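Local coordinates for reticulocyte binding protein (Streptococcus agalactiae COH1, PDB 3FAX) that probably hydrolyses alpha-glucans such as pullulan, as an alpha-amylase-type barrel enzyme that carries a carbohydrate-binding module of the isoamylase type, at residues A[61-66]-A[83-88]; A[135-140]-A[241-246]; A[225-230]-A[324-329]; A[412-417]-A[493-498]; A[717-722]-A[739-744]. All coordinates share one frame; numbering follows the deposited sequence.

Contact 1 (A[61-66]-A[83-88])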
# COMPACT_ATOMS: atom_id res chain seq x y z
N VAL A 61 -36.07 12.73 34.32
CA VAL A 61 -35.96 11.58 35.20
C VAL A 61 -34.81 11.83 36.17
O VAL A 61 -33.79 12.41 35.81
CB VAL A 61 -35.73 10.28 34.41
CG1 VAL A 61 -35.79 9.08 35.34
CG2 VAL A 61 -36.76 10.14 33.31
N ASP A 62 -34.99 11.37 37.41
CA ASP A 62 -34.10 11.69 38.53
C ASP A 62 -33.18 10.50 38.83
O ASP A 62 -33.45 9.38 38.41
CB ASP A 62 -34.95 12.01 39.77
CG ASP A 62 -34.43 13.19 40.55
OD1 ASP A 62 -34.18 14.26 39.96
OD2 ASP A 62 -34.30 13.06 41.79
N LYS A 63 -32.11 10.75 39.58
CA LYS A 63 -31.23 9.68 40.04
C LYS A 63 -32.01 8.71 40.93
O LYS A 63 -31.80 7.49 40.88
CB LYS A 63 -30.04 10.25 40.80
CG LYS A 63 -28.89 9.27 41.02
CD LYS A 63 -28.22 9.51 42.36
CE LYS A 63 -26.98 8.66 42.55
NZ LYS A 63 -25.79 9.29 41.94
N THR A 64 -32.92 9.26 41.73
CA THR A 64 -33.76 8.49 42.66
C THR A 64 -34.80 7.62 41.95
O THR A 64 -35.05 6.49 42.35
CB THR A 64 -34.51 9.41 43.64
OG1 THR A 64 -33.63 10.44 44.11
CG2 THR A 64 -35.05 8.61 44.83
N GLU A 65 -35.43 8.18 40.91
CA GLU A 65 -36.44 7.45 40.14
C GLU A 65 -35.81 6.33 39.31
O GLU A 65 -36.43 5.30 39.08
CB GLU A 65 -37.23 8.38 39.21
CG GLU A 65 -37.75 9.69 39.83
CD GLU A 65 -38.53 9.48 41.12
OE1 GLU A 65 -39.25 8.47 41.24
OE2 GLU A 65 -38.42 10.35 42.01
N ILE A 66 -34.57 6.55 38.85
CA ILE A 66 -33.86 5.55 38.05
C ILE A 66 -33.39 4.38 38.92
O ILE A 66 -33.62 3.22 38.58
CB ILE A 66 -32.66 6.15 37.29
CG1 ILE A 66 -33.14 7.15 36.24
CG2 ILE A 66 -31.84 5.07 36.59
CD1 ILE A 66 -32.08 8.13 35.80
N SER A 83 -24.39 -0.29 43.12
CA SER A 83 -23.56 0.49 44.04
C SER A 83 -23.83 2.00 43.92
O SER A 83 -23.85 2.71 44.93
CB SER A 83 -22.08 0.19 43.77
OG SER A 83 -21.29 0.36 44.93
N ASP A 84 -24.01 2.48 42.69
CA ASP A 84 -24.32 3.88 42.41
C ASP A 84 -24.64 4.04 40.92
O ASP A 84 -24.25 3.21 40.11
CB ASP A 84 -23.14 4.79 42.79
CG ASP A 84 -23.56 6.24 43.08
OD1 ASP A 84 -24.77 6.55 43.15
OD2 ASP A 84 -22.65 7.08 43.26
N ILE A 85 -25.36 5.10 40.57
CA ILE A 85 -25.50 5.47 39.16
C ILE A 85 -25.09 6.92 38.98
O ILE A 85 -25.22 7.73 39.91
CB ILE A 85 -26.92 5.22 38.59
CG1 ILE A 85 -27.97 6.10 39.26
CG2 ILE A 85 -27.29 3.75 38.74
CD1 ILE A 85 -29.39 5.79 38.80
N THR A 86 -24.56 7.24 37.80
CA THR A 86 -24.30 8.62 37.42
C THR A 86 -24.89 8.87 36.05
O THR A 86 -24.64 8.10 35.11
CB THR A 86 -22.80 8.97 37.41
OG1 THR A 86 -22.18 8.46 38.60
CG2 THR A 86 -22.62 10.49 37.36
N LEU A 87 -25.67 9.94 35.93
CA LEU A 87 -26.34 10.29 34.69
C LEU A 87 -25.44 11.16 33.84
O LEU A 87 -24.86 12.14 34.33
CB LEU A 87 -27.64 11.06 34.98
CG LEU A 87 -28.79 10.33 35.68
CD1 LEU A 87 -28.33 9.58 36.94
CD2 LEU A 87 -29.89 11.33 36.00
N ASP A 88 -25.31 10.81 32.56
CA ASP A 88 -24.78 11.73 31.57
C ASP A 88 -25.96 12.08 30.67
O ASP A 88 -26.21 11.43 29.66
CB ASP A 88 -23.63 11.09 30.78
CG ASP A 88 -22.97 12.07 29.82
OD1 ASP A 88 -23.52 13.18 29.61
OD2 ASP A 88 -21.89 11.74 29.26
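With CG on the far side of CB from its backbone N (chi1 -165°), Lys63 sends its chain along the flank of Ile85, and a final bend (chi4 85°) swings NZ onto the carbonyl of that residue. There Lys63 NZ donates a hydrogen bond to Ile85 O at 2.6 Å, almost in line with the carbonyl bond. The same ammonium group forms a salt bridge with the carboxylate of Asp84, NZ to OD1 3.2 Å, the two side chains meeting at about a right angle. One charge thus ties both a backbone oxygen and an acid on neighbouring residues of the strand, which should hold the flexible lysine in one pose. Its aliphatic part is used too: Lys63 CG lies 3.7 Å from Ile85 CG1 as the two chains run past each other in opposite directions.

Deeper in, Ile66, one turn further along the helix, takes up the apolar contact. Its CG2 packs on Ile85 CD1 at 3.4 Å, while its CD1 and Leu87 CD2 meet tip to tip at 3.9 Å. Ile66 and Leu87 both also rest on Leu94 of strand 93-98, and Ile66 on Tyr111, so the apolar layer continues beyond the two segments. Ser83 and Asp84 together face Lys97 in a classic beta bulge, at the end of the segment where the salt bridge sits. Buried isoleucines within and a solvent-side lysine bridging the margin are the pattern of a short helix, 63-69, packed on a beta sheet, here that of the N-terminal part of the chain.

Contact 2 (A[135-140]-A[241-246])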
# COMPACT_ATOMS: atom_id res chain seq x y z
N LEU A 135 0.53 -16.93 18.22
CA LEU A 135 -0.76 -17.30 17.65
C LEU A 135 -0.56 -18.00 16.31
O LEU A 135 0.49 -17.88 15.68
CB LEU A 135 -1.66 -16.07 17.49
CG LEU A 135 -2.12 -15.44 18.81
CD1 LEU A 135 -2.78 -14.09 18.58
CD2 LEU A 135 -3.05 -16.40 19.54
N GLY A 136 -1.58 -18.76 15.90
CA GLY A 136 -1.50 -19.57 14.70
C GLY A 136 -1.13 -21.02 14.99
O GLY A 136 -1.24 -21.49 16.13
N ALA A 137 -0.69 -21.72 13.94
CA ALA A 137 -0.41 -23.15 13.98
C ALA A 137 1.07 -23.37 13.67
O ALA A 137 1.56 -22.90 12.64
CB ALA A 137 -1.26 -23.86 12.98
N VAL A 138 1.78 -24.07 14.55
CA VAL A 138 3.23 -24.26 14.39
C VAL A 138 3.61 -25.74 14.28
O VAL A 138 3.34 -26.51 15.19
CB VAL A 138 4.01 -23.61 15.57
CG1 VAL A 138 5.52 -23.73 15.35
CG2 VAL A 138 3.62 -22.15 15.76
N LEU A 139 4.22 -26.12 13.16
CA LEU A 139 4.74 -27.48 12.94
C LEU A 139 6.06 -27.67 13.66
O LEU A 139 6.89 -26.76 13.67
CB LEU A 139 5.02 -27.75 11.46
CG LEU A 139 3.84 -28.07 10.57
CD1 LEU A 139 2.83 -26.94 10.64
CD2 LEU A 139 4.31 -28.28 9.15
N ASN A 140 6.27 -28.86 14.21
CA ASN A 140 7.59 -29.25 14.70
C ASN A 140 8.46 -29.65 13.51
O ASN A 140 7.99 -29.66 12.37
CB ASN A 140 7.50 -30.36 15.76
CG ASN A 140 6.82 -31.62 15.26
OD1 ASN A 140 6.32 -31.67 14.14
ND2 ASN A 140 6.78 -32.65 16.11
N ALA A 241 -6.80 -22.64 5.80
CA ALA A 241 -5.41 -22.43 6.24
C ALA A 241 -4.61 -23.70 6.00
O ALA A 241 -5.19 -24.74 5.67
CB ALA A 241 -5.37 -22.04 7.70
N ALA A 242 -3.28 -23.64 6.18
CA ALA A 242 -2.40 -24.76 5.84
C ALA A 242 -1.22 -24.93 6.81
O ALA A 242 -0.59 -23.96 7.23
CB ALA A 242 -1.89 -24.62 4.40
N PHE A 243 -0.92 -26.18 7.13
CA PHE A 243 0.19 -26.50 8.00
C PHE A 243 1.47 -26.45 7.20
O PHE A 243 1.72 -27.32 6.35
CB PHE A 243 0.01 -27.88 8.62
CG PHE A 243 -1.22 -28.00 9.45
CD1 PHE A 243 -1.38 -27.20 10.58
CD2 PHE A 243 -2.23 -28.87 9.10
CE1 PHE A 243 -2.53 -27.28 11.35
CE2 PHE A 243 -3.38 -28.96 9.87
CZ PHE A 243 -3.53 -28.16 11.00
N VAL A 244 2.29 -25.42 7.47
CA VAL A 244 3.55 -25.23 6.78
C VAL A 244 4.63 -24.76 7.74
O VAL A 244 4.32 -24.24 8.81
CB VAL A 244 3.41 -24.20 5.64
CG1 VAL A 244 2.56 -24.78 4.52
CG2 VAL A 244 2.83 -22.90 6.16
N ASN A 245 5.90 -24.94 7.35
CA ASN A 245 7.04 -24.50 8.15
C ASN A 245 7.97 -23.59 7.32
O ASN A 245 8.92 -24.07 6.70
CB ASN A 245 7.80 -25.71 8.72
CG ASN A 245 8.87 -25.33 9.75
OD1 ASN A 245 9.31 -24.18 9.83
ND2 ASN A 245 9.31 -26.32 10.54
N PRO A 246 7.67 -22.28 7.29
CA PRO A 246 8.42 -21.29 6.51
C PRO A 246 9.94 -21.40 6.63
O PRO A 246 10.65 -21.35 5.61
CB PRO A 246 7.93 -19.97 7.10
CG PRO A 246 6.52 -20.24 7.47
CD PRO A 246 6.51 -21.66 7.96
O HOH W 1 1.89 -23.89 9.55
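Strand 241-242 pairs with strand 202-208 and so continues the antiparallel sheet that contains the carbohydrate-binding module of family 48; here the chain leaving it meets strand 136-139 of the same sheet. Leu139 is the main link. Its CD1 reaches Phe243 CB at 3.6 Å and lies equally near the backbone, 3.6 Å from Val244 N, while Leu139 CD2 is 3.8 Å from Val244 C. Both methyls thus rest on the main chain at Val244, CD1 also touching the phenylalanine side chain. Two residues earlier, Ala137 CB approaches the edge of the Phe243 ring close to its plane, 4.0 Å from CE1. The Phe243 ring also stacks on Tyr203 of strand 202-208, which helps fix its orientation.

No direct hydrogen bond joins the two segments. A water mediates instead: Val244 N donates to it at 2.6 Å, and it lies 3.3 Å from Ala137 O, to which it can donate, though other acceptors compete for its protons. Asn245 stands nearby with ND2 4.0 Å from Leu139 O, but its OD1 bonds to the hydroxyl of Ser247. Val244 itself turns toward Pro365 and Ser366 of the barrel helix 365-381. The contact is thus held by apolar side chains, and the water gives Val244 N an acceptor and probably links it to Ala137 O, in place of a direct backbone bond.

Contact 3 (A[225-230]-A[324-329])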
# COMPACT_ATOMS: atom_id res chain seq x y z
N ALA A 225 -4.68 -23.39 1.17
CA ALA A 225 -5.01 -24.29 0.06
C ALA A 225 -5.16 -23.43 -1.17
O ALA A 225 -5.37 -22.22 -1.07
CB ALA A 225 -6.29 -25.06 0.36
N GLU A 226 -5.02 -24.03 -2.35
CA GLU A 226 -5.33 -23.31 -3.59
C GLU A 226 -6.74 -22.71 -3.44
O GLU A 226 -7.66 -23.37 -2.96
CB GLU A 226 -5.20 -24.23 -4.82
CG GLU A 226 -6.29 -25.32 -5.01
CD GLU A 226 -6.13 -26.56 -4.12
OE1 GLU A 226 -7.07 -27.39 -4.12
OE2 GLU A 226 -5.09 -26.73 -3.44
N TRP A 227 -6.90 -21.44 -3.80
CA TRP A 227 -8.14 -20.69 -3.52
C TRP A 227 -8.85 -20.22 -4.78
O TRP A 227 -8.25 -19.62 -5.68
CB TRP A 227 -7.83 -19.49 -2.62
CG TRP A 227 -8.98 -18.55 -2.43
CD1 TRP A 227 -9.02 -17.23 -2.76
CD2 TRP A 227 -10.25 -18.86 -1.86
NE1 TRP A 227 -10.24 -16.70 -2.43
CE2 TRP A 227 -11.02 -17.68 -1.88
CE3 TRP A 227 -10.83 -20.02 -1.34
CZ2 TRP A 227 -12.33 -17.62 -1.40
CZ3 TRP A 227 -12.13 -19.96 -0.86
CH2 TRP A 227 -12.86 -18.77 -0.89
N ASP A 228 -10.15 -20.50 -4.83
CA ASP A 228 -11.03 -20.02 -5.88
C ASP A 228 -12.25 -19.43 -5.20
O ASP A 228 -13.01 -20.16 -4.56
CB ASP A 228 -11.43 -21.18 -6.80
CG ASP A 228 -12.25 -20.74 -8.01
OD1 ASP A 228 -12.59 -19.54 -8.14
OD2 ASP A 228 -12.56 -21.61 -8.84
N SER A 229 -12.45 -18.13 -5.33
CA SER A 229 -13.61 -17.47 -4.71
C SER A 229 -14.96 -17.96 -5.24
O SER A 229 -15.98 -17.72 -4.61
CB SER A 229 -13.51 -15.94 -4.85
OG SER A 229 -13.09 -15.54 -6.14
N ASN A 230 -14.96 -18.63 -6.39
CA ASN A 230 -16.18 -19.25 -6.92
C ASN A 230 -16.67 -20.46 -6.11
O ASN A 230 -17.83 -20.88 -6.25
CB ASN A 230 -16.02 -19.63 -8.40
CG ASN A 230 -16.43 -18.50 -9.34
OD1 ASN A 230 -16.22 -17.32 -9.04
ND2 ASN A 230 -17.02 -18.86 -10.47
N VAL A 324 -10.50 -14.23 -6.64
CA VAL A 324 -9.62 -14.86 -7.62
C VAL A 324 -9.87 -16.34 -7.78
O VAL A 324 -10.41 -17.00 -6.89
CB VAL A 324 -8.13 -14.73 -7.23
CG1 VAL A 324 -7.53 -13.51 -7.87
CG2 VAL A 324 -7.95 -14.73 -5.70
N ASN A 325 -9.46 -16.86 -8.93
CA ASN A 325 -9.32 -18.28 -9.18
C ASN A 325 -7.85 -18.54 -9.43
O ASN A 325 -7.34 -18.29 -10.52
CB ASN A 325 -10.16 -18.70 -10.39
CG ASN A 325 -10.00 -20.18 -10.72
OD1 ASN A 325 -9.50 -20.97 -9.92
ND2 ASN A 325 -10.43 -20.56 -11.91
N GLU A 326 -7.15 -19.03 -8.41
CA GLU A 326 -5.71 -19.25 -8.50
C GLU A 326 -5.35 -20.44 -9.38
O GLU A 326 -4.17 -20.66 -9.67
CB GLU A 326 -5.13 -19.45 -7.10
CG GLU A 326 -5.22 -18.20 -6.24
CD GLU A 326 -4.99 -18.47 -4.77
OE1 GLU A 326 -4.65 -19.62 -4.42
OE2 GLU A 326 -5.16 -17.52 -3.97
N MET A 327 -6.36 -21.19 -9.81
CA MET A 327 -6.16 -22.31 -10.74
C MET A 327 -6.29 -21.88 -12.21
O MET A 327 -6.06 -22.68 -13.12
CB MET A 327 -7.17 -23.42 -10.44
CG MET A 327 -7.17 -23.91 -8.99
SD MET A 327 -5.53 -24.38 -8.40
CE MET A 327 -5.03 -25.60 -9.62
N ASP A 328 -6.66 -20.62 -12.45
CA ASP A 328 -6.80 -20.07 -13.80
C ASP A 328 -5.69 -19.05 -14.07
O ASP A 328 -5.83 -17.87 -13.76
CB ASP A 328 -8.18 -19.43 -13.96
CG ASP A 328 -8.34 -18.70 -15.28
OD1 ASP A 328 -7.64 -19.06 -16.26
OD2 ASP A 328 -9.16 -17.76 -15.34
N LYS A 329 -4.60 -19.52 -14.66
CA LYS A 329 -3.45 -18.67 -14.98
C LYS A 329 -3.48 -18.13 -16.42
O LYS A 329 -2.56 -17.43 -16.85
CB LYS A 329 -2.15 -19.43 -14.72
CG LYS A 329 -1.96 -19.78 -13.26
CD LYS A 329 -0.57 -20.32 -12.97
CE LYS A 329 -0.43 -20.76 -11.51
NZ LYS A 329 -0.66 -19.65 -10.51
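The two loops run 129° apart and join through a single bridge between Asp228 and Asn325, whose CA atoms are 4.1 Å apart. Glu326 N bonds to Trp227 O at 3.0 Å, and on the other side of the bridge Ser229 N bonds to Val324 O at 2.8 Å. The hydroxyl of Ser229 adds a second grip on the same oxygen, OG to Val324 O 3.1 Å, coming from above the carbonyl plane, so that this acceptor is held by two donors.

The extended side chain of Glu326 reaches across to Trp227, beside the bridge. Its carboxylate receives Trp227 N on OE1 at 3.0 Å, from well above its plane, and OE2 lies near the plane of the indole at its edge. OE2 has a further, weak bond from Gly356 N. The indole meets Val324 CG2 with CD1 at 4.0 Å, while Trp227 NE1 donates to Phe322 O and the Trp227 and Phe322 rings stand edge-to-face.

On the bridged pair, both side chains have CG anti to their backbone N, which lays the Asp228 carboxylate flat on the Asn325 amide, planes only 8° apart. Asp228 OD2 and Asn325 OD1, at 3.3 Å, are both acceptors and do not bond. Beyond them Met327 SD touches Glu226 CB at 3.6 Å. A single beta bridge, with an Asx turn starting from each bridged residue (Asp228 OD1 on Asn230 N, Asn325 OD1 on Met327 N), joins the loop between strands 214-216 and 241-242, which continue the sheet of the family 48 module, to the loop after strand 312-315 of the alpha-amylase-type barrel.

Contact 4 (A[412-417]-A[493-498])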
# COMPACT_ATOMS: atom_id res chain seq x y z
N MET A 412 -15.44 0.54 15.16
CA MET A 412 -16.84 0.32 15.52
C MET A 412 -17.64 1.60 15.61
O MET A 412 -17.10 2.69 15.81
CB MET A 412 -16.94 -0.43 16.86
CG MET A 412 -16.99 -1.94 16.69
SD MET A 412 -16.79 -2.84 18.24
CE MET A 412 -15.05 -2.57 18.55
N ASN A 413 -18.95 1.44 15.45
CA ASN A 413 -19.90 2.48 15.79
C ASN A 413 -20.25 2.31 17.27
O ASN A 413 -19.91 1.29 17.86
CB ASN A 413 -21.14 2.37 14.89
CG ASN A 413 -20.79 2.48 13.41
OD1 ASN A 413 -20.36 3.57 12.97
ND2 ASN A 413 -20.95 1.47 12.69
N GLU A 414 -20.90 3.31 17.85
CA GLU A 414 -21.18 3.30 19.30
C GLU A 414 -22.08 2.13 19.76
O GLU A 414 -22.11 1.81 20.94
CB GLU A 414 -21.78 4.63 19.76
CG GLU A 414 -20.75 5.75 19.94
CD GLU A 414 -21.39 7.13 20.13
OE1 GLU A 414 -22.55 7.20 20.61
OE2 GLU A 414 -20.72 8.13 19.80
N ASP A 415 -22.79 1.50 18.82
CA ASP A 415 -23.67 0.36 19.12
C ASP A 415 -23.01 -1.01 18.95
O ASP A 415 -23.68 -2.04 19.09
CB ASP A 415 -24.94 0.43 18.25
CG ASP A 415 -24.64 0.42 16.76
OD1 ASP A 415 -25.60 0.27 15.96
OD2 ASP A 415 -23.45 0.57 16.37
N GLY A 416 -21.71 -1.04 18.65
CA GLY A 416 -20.97 -2.29 18.46
C GLY A 416 -20.86 -2.71 17.01
O GLY A 416 -20.01 -3.54 16.67
N SER A 417 -21.71 -2.15 16.15
CA SER A 417 -21.71 -2.48 14.73
C SER A 417 -20.36 -2.16 14.10
O SER A 417 -19.80 -1.10 14.37
CB SER A 417 -22.81 -1.69 14.01
OG SER A 417 -22.83 -2.02 12.63
N GLY A 493 -11.90 5.63 12.27
CA GLY A 493 -11.71 5.12 13.62
C GLY A 493 -13.00 4.67 14.28
O GLY A 493 -14.00 4.42 13.61
N ASP A 494 -12.96 4.56 15.61
CA ASP A 494 -14.15 4.26 16.40
C ASP A 494 -14.96 5.54 16.53
O ASP A 494 -14.39 6.61 16.75
CB ASP A 494 -13.79 3.71 17.79
CG ASP A 494 -13.19 2.31 17.74
OD1 ASP A 494 -13.74 1.44 17.03
OD2 ASP A 494 -12.18 2.06 18.42
N GLN A 495 -16.28 5.43 16.41
CA GLN A 495 -17.16 6.59 16.30
C GLN A 495 -16.77 7.79 17.17
O GLN A 495 -16.33 8.82 16.64
CB GLN A 495 -18.61 6.19 16.56
CG GLN A 495 -19.60 7.35 16.44
CD GLN A 495 -20.94 6.94 15.85
OE1 GLN A 495 -21.38 5.79 16.00
NE2 GLN A 495 -21.59 7.87 15.17
N GLY A 496 -16.92 7.67 18.48
CA GLY A 496 -16.68 8.81 19.38
C GLY A 496 -15.28 8.90 19.96
O GLY A 496 -15.07 9.60 20.95
N LYS A 497 -14.31 8.20 19.35
CA LYS A 497 -12.95 8.10 19.90
C LYS A 497 -11.90 8.50 18.86
O LYS A 497 -11.34 7.64 18.18
CB LYS A 497 -12.69 6.67 20.40
CG LYS A 497 -13.59 6.26 21.56
CD LYS A 497 -13.67 4.74 21.74
CE LYS A 497 -14.65 4.37 22.85
NZ LYS A 497 -14.77 2.90 23.06
N PRO A 498 -11.63 9.81 18.75
CA PRO A 498 -10.59 10.29 17.83
C PRO A 498 -9.18 9.95 18.30
O PRO A 498 -8.94 9.82 19.50
CB PRO A 498 -10.79 11.82 17.83
CG PRO A 498 -12.12 12.05 18.44
CD PRO A 498 -12.32 10.94 19.40
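Asp494 OD1 and Gln495 OE1 take the backbone N-H groups of Met412 and Glu414, as carbonyls would in strand pairing, on either side of the one main-chain bond that joins these loops. In that central bond Gln495 N donates to Met412 O at 2.9 Å, nearly in line with the carbonyl. On one side Met412 N reaches Asp494 OD1 at 2.7 Å. On the other, Glu414 N donates to Gln495 OE1 at 3.1 Å, in the carbonyl plane and on a lone pair, with the N-H pointing almost straight at it (166°). The result recalls strand pairing, with two of the three acceptors on side chains, although neither segment is a strand.

Gln495 leaves its backbone with CG anti to N (chi1 -179°) and bends at the next torsion, so OE1 curls back to the turn instead of extending past it. Its CG then lies 3.6 Å from Glu414 OE2, and the two chains cross at about a right angle. Both partners are type I beta turns. Asn413 to Gly416 lies between strand 385-390 and helix 432-448, after the short helix 399-402; Asp494 to Lys497 lies in the loop after strand 482-485. The two strands are the third and fifth of the parallel barrel.

Asp494 is buried and uses both oxygens: OD2 bonds to His431 NE2, which helps fix the rotation of the carboxylate that receives Met412 N. Arg419 ties the same pair of loops, bonding through NE to Asn413 OD1 and through NH1 to Gly493 O. Trp122 of helix 122-129 packs on Met412 and Asp494, and Lys497 forms a salt bridge with Glu123 from that same helix.

Contact 5 (A[717-722]-A[739-744])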
# COMPACT_ATOMS: atom_id res chain seq x y z
N ARG A 717 19.71 25.44 2.40
CA ARG A 717 20.98 26.14 2.19
C ARG A 717 21.61 25.85 0.83
O ARG A 717 22.10 26.77 0.17
CB ARG A 717 21.98 25.77 3.30
CG ARG A 717 21.64 26.39 4.64
CD ARG A 717 22.30 25.63 5.80
NE ARG A 717 21.93 26.20 7.09
CZ ARG A 717 22.20 25.66 8.27
NH1 ARG A 717 22.85 24.50 8.36
NH2 ARG A 717 21.80 26.27 9.38
N GLU A 718 21.63 24.58 0.44
CA GLU A 718 22.44 24.14 -0.70
C GLU A 718 21.66 23.93 -2.00
O GLU A 718 22.27 23.71 -3.05
CB GLU A 718 23.21 22.87 -0.33
CG GLU A 718 24.22 23.08 0.80
CD GLU A 718 24.89 21.79 1.25
OE1 GLU A 718 25.35 21.02 0.39
OE2 GLU A 718 24.96 21.56 2.48
N VAL A 719 20.33 24.00 -1.93
CA VAL A 719 19.47 23.91 -3.12
C VAL A 719 18.86 25.28 -3.39
O VAL A 719 18.10 25.80 -2.57
CB VAL A 719 18.35 22.88 -2.95
CG1 VAL A 719 17.49 22.81 -4.21
CG2 VAL A 719 18.93 21.52 -2.62
N SER A 720 19.19 25.85 -4.55
CA SER A 720 18.93 27.25 -4.86
C SER A 720 18.01 27.38 -6.08
O SER A 720 18.02 26.51 -6.96
CB SER A 720 20.25 27.96 -5.16
OG SER A 720 21.35 27.28 -4.58
N LEU A 721 17.24 28.47 -6.14
CA LEU A 721 16.35 28.72 -7.27
C LEU A 721 17.00 29.70 -8.25
O LEU A 721 17.08 30.90 -7.97
CB LEU A 721 15.01 29.28 -6.78
CG LEU A 721 13.92 29.50 -7.84
CD1 LEU A 721 13.63 28.22 -8.62
CD2 LEU A 721 12.65 30.03 -7.19
N ILE A 722 17.45 29.18 -9.39
CA ILE A 722 18.10 30.00 -10.41
C ILE A 722 17.11 30.96 -11.07
O ILE A 722 17.42 32.14 -11.26
CB ILE A 722 18.73 29.14 -11.52
CG1 ILE A 722 19.83 28.25 -10.95
CG2 ILE A 722 19.29 30.03 -12.63
CD1 ILE A 722 20.37 27.27 -11.97
N TYR A 739 17.05 25.05 -11.01
CA TYR A 739 17.55 25.07 -9.65
C TYR A 739 18.96 24.48 -9.56
O TYR A 739 19.30 23.59 -10.33
CB TYR A 739 16.59 24.31 -8.72
CG TYR A 739 16.08 22.98 -9.25
CD1 TYR A 739 16.75 21.78 -8.95
CD2 TYR A 739 14.94 22.91 -10.03
CE1 TYR A 739 16.28 20.56 -9.42
CE2 TYR A 739 14.47 21.69 -10.51
CZ TYR A 739 15.14 20.52 -10.20
OH TYR A 739 14.66 19.31 -10.68
N GLN A 740 19.75 24.99 -8.62
CA GLN A 740 21.11 24.48 -8.38
C GLN A 740 21.16 23.61 -7.14
O GLN A 740 20.46 23.88 -6.17
CB GLN A 740 22.10 25.62 -8.17
CG GLN A 740 23.11 25.78 -9.29
CD GLN A 740 24.36 26.53 -8.86
OE1 GLN A 740 24.49 26.96 -7.72
NE2 GLN A 740 25.30 26.68 -9.79
N THR A 741 22.01 22.59 -7.17
CA THR A 741 22.34 21.82 -5.97
C THR A 741 23.84 21.64 -5.88
O THR A 741 24.56 21.89 -6.84
CB THR A 741 21.69 20.42 -5.97
OG1 THR A 741 20.63 20.37 -6.92
CG2 THR A 741 21.14 20.10 -4.60
N ILE A 742 24.30 21.21 -4.70
CA ILE A 742 25.72 20.91 -4.46
C ILE A 742 25.83 19.64 -3.62
O ILE A 742 25.21 19.54 -2.56
CB ILE A 742 26.42 22.03 -3.65
CG1 ILE A 742 26.03 23.42 -4.17
CG2 ILE A 742 27.93 21.85 -3.70
CD1 ILE A 742 26.84 24.56 -3.53
N ASP A 743 26.61 18.67 -4.09
CA ASP A 743 26.92 17.50 -3.26
C ASP A 743 28.15 17.79 -2.40
O ASP A 743 28.74 18.87 -2.50
CB ASP A 743 27.05 16.22 -4.09
CG ASP A 743 28.25 16.21 -5.03
OD1 ASP A 743 29.01 17.20 -5.06
OD2 ASP A 743 28.42 15.20 -5.75
N SER A 744 28.52 16.84 -1.55
CA SER A 744 29.65 17.01 -0.62
C SER A 744 30.90 16.34 -1.15
O SER A 744 31.66 16.93 -1.91
CB SER A 744 29.29 16.44 0.74
OG SER A 744 28.71 15.16 0.60
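Gln740 O is gripped by two neighbouring groups of the 717-722 segment: Ser720 N donates a hydrogen bond at 2.8 Å, and the CA-H of Val719 adds a weaker contact, CA to O 3.2 Å. The return bond, Gln740 N to Ser720 O, also measures 2.8 Å, which makes Ser720 and Gln740 a hydrogen-bonded antiparallel pair. Leu721 and Tyr739 follow as a non-hydrogen-bonded pair. In the other direction the pairing fades as the helix end is reached, and Glu718 O is approached by Thr741 CA at 3.5 Å.

Val719 and Thr741 lie side by side and point the same way, their CG2 methyls only 3.3 Å apart, a tight fit. The close pairing of the strands also leaves Tyr739 CB 3.2 Å from Ser720 O. Tyr739 CG sits between the backbone N and the carbonyl carbon (chi1 45°), and from there the ring leads to a hydroxyl that bonds to Thr610. Tyr739 and Leu721 share a sheet face and both touch helix 544-551. Ser720 and Gln740 share the other, where Ile722 CD1 comes 4.1 Å from Gln740 CG and Tyr768 of helix 765-768 closes over all three residues. At the margin Glu718 OE1 and Ile742 O are both acceptors and make no bond with each other.

Here helix 712-718 ends and the chain passes almost at once into strand 720-721, an outermost strand of the five-stranded antiparallel sheet in the C-terminal domain related to that of SpuA, lying beside its neighbour 736-742.

Along the chain contact 1 closes first, contacts 2 and 3 interleave, and contacts 4 and 5 follow in series. Contacts 1 and 5 lie in the N-terminal and C-terminal sheets, with centres 69 Å from each other. Contacts 2 and 3 are neighbours, nearest atoms about 4 Å apart, and their alternating segments tie the binding module and the barrel within one region. Contact 4 joins two barrel loops and comes about 10 Å, nearest atoms, from contact 1; it packs on helix 122-129, which leads out of the N-terminal sheet. The set thus samples a multidomain enzyme built around the central barrel.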